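Local structure of putative glycosyl hydrolase (Bacteroides thetaiotaomicron VPI-5482, 3K11) at residues N268-L272 with F296-V300. The protein is of uncertain function but is probably a glycoside hydrolase of family 88. Residues are numbered along the deposited sequence; the frame is centred on the assembly and turned at random.
Sequences NGWAL and FRAHV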
# COMPACT_ATOMS: atom_id res chain seq x y z
N ASN A 268 -16.00 -9.55 2.15
CA ASN A 268 -15.41 -9.38 3.47
C ASN A 268 -16.43 -8.85 4.44
O ASN A 268 -16.50 -9.30 5.59
CB ASN A 268 -14.16 -8.49 3.41
CG ASN A 268 -12.90 -9.32 3.25
OD1 ASN A 268 -12.26 -9.68 4.27
ND2 ASN A 268 -12.59 -9.73 1.99
N GLY A 269 -17.34 -8.00 3.96
CA GLY A 269 -18.49 -7.58 4.77
C GLY A 269 -19.36 -8.77 5.13
O GLY A 269 -19.75 -8.93 6.28
N TRP A 270 -19.68 -9.62 4.18
CA TRP A 270 -20.48 -10.79 4.49
C TRP A 270 -19.85 -11.67 5.58
O TRP A 270 -20.54 -12.19 6.42
CB TRP A 270 -20.71 -11.63 3.24
CG TRP A 270 -21.58 -11.01 2.18
CD1 TRP A 270 -21.45 -11.18 0.81
CD2 TRP A 270 -22.71 -10.14 2.36
NE1 TRP A 270 -22.42 -10.48 0.17
CE2 TRP A 270 -23.19 -9.82 1.09
CE3 TRP A 270 -23.35 -9.61 3.47
CZ2 TRP A 270 -24.27 -8.99 0.90
CZ3 TRP A 270 -24.44 -8.77 3.27
CH2 TRP A 270 -24.87 -8.46 1.99
N ALA A 271 -18.52 -11.81 5.59
CA ALA A 271 -17.81 -12.62 6.58
C ALA A 271 -17.88 -11.95 7.95
O ALA A 271 -18.02 -12.62 8.98
CB ALA A 271 -16.33 -12.78 6.18
N LEU A 272 -17.76 -10.63 7.98
CA LEU A 272 -17.86 -9.87 9.25
C LEU A 272 -19.26 -9.96 9.81
O LEU A 272 -19.46 -10.16 11.03
CB LEU A 272 -17.44 -8.40 9.00
CG LEU A 272 -16.99 -7.60 10.26
CD1 LEU A 272 -15.73 -8.20 10.95
CD2 LEU A 272 -16.79 -6.13 9.89
N PHE A 296 -13.31 -13.09 14.68
CA PHE A 296 -14.03 -11.80 14.53
C PHE A 296 -13.15 -10.62 14.88
O PHE A 296 -12.98 -9.69 14.10
CB PHE A 296 -15.24 -11.76 15.46
CG PHE A 296 -16.01 -10.45 15.36
CD1 PHE A 296 -16.60 -10.06 14.16
CD2 PHE A 296 -16.07 -9.60 16.46
CE1 PHE A 296 -17.24 -8.82 14.05
CE2 PHE A 296 -16.73 -8.36 16.38
CZ PHE A 296 -17.33 -7.98 15.18
N ARG A 297 -12.54 -10.68 16.05
CA ARG A 297 -11.66 -9.61 16.46
C ARG A 297 -10.46 -9.37 15.52
O ARG A 297 -10.09 -8.21 15.29
CB ARG A 297 -11.22 -9.82 17.89
CG ARG A 297 -12.33 -9.50 18.88
CD ARG A 297 -11.84 -9.74 20.26
NE ARG A 297 -12.90 -9.31 21.18
CZ ARG A 297 -13.20 -9.89 22.33
NH1 ARG A 297 -12.48 -10.92 22.79
NH2 ARG A 297 -14.24 -9.43 23.04
N ALA A 298 -9.85 -10.42 15.00
CA ALA A 298 -8.74 -10.29 14.06
C ALA A 298 -9.22 -9.64 12.76
O ALA A 298 -8.52 -8.81 12.18
CB ALA A 298 -8.08 -11.64 13.76
N HIS A 299 -10.42 -9.99 12.31
CA HIS A 299 -10.98 -9.42 11.09
C HIS A 299 -11.32 -7.94 11.27
O HIS A 299 -11.06 -7.10 10.41
CB HIS A 299 -12.22 -10.21 10.68
CG HIS A 299 -12.66 -9.97 9.27
ND1 HIS A 299 -13.95 -10.20 8.85
CD2 HIS A 299 -11.99 -9.49 8.18
CE1 HIS A 299 -14.05 -9.92 7.56
NE2 HIS A 299 -12.87 -9.49 7.13
N VAL A 300 -11.84 -7.61 12.44
CA VAL A 300 -12.12 -6.21 12.77
C VAL A 300 -10.83 -5.37 12.63
O VAL A 300 -10.84 -4.27 12.01
CB VAL A 300 -12.72 -6.04 14.16
CG1 VAL A 300 -12.62 -4.57 14.65
CG2 VAL A 300 -14.16 -6.50 14.20
O HOH W 1 -15.55 -11.94 10.47
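Leu272 puts its CD1 methyl between the side chains of Phe296, His299 and Val300, 3.5 Å from Phe296 CE1 and 3.4 Å from His299 ND1. Leu272 and Phe296 cross at about a right angle, while Val300 CG2 stands over one face of the phenyl ring, near its rim, and meets the same methyl at 4.0 Å. With CG anti to the backbone N (chi1 -164°), the His299 ring reaches across to helix 265-281. There NE2 donates to Asn268 OD1 at 2.9 Å, meeting a lone pair in the carbonyl plane although the acceptor lies 20° out of the ring plane. Across the ring, a water joins ND1 to Ala271 O, and Ala271 CB packs 3.9 Å from His299 CE1. Tyr248 meets the imidazole edge-to-face, and the backbone O of Tyr248 accepts a hydrogen bond from Asn268 ND2. A leucine in place of His299 would probably leave Asn268 OD1 without this donor and the water without its ND1 link. Helices 265-281 and 289-304 run roughly antiparallel here, consistent with a helical hairpin of this family's (alpha/alpha)6 barrel. Polar partners at both nitrogens thus fix the rotation of a buried ring that has Leu272 and Ala271 beside it.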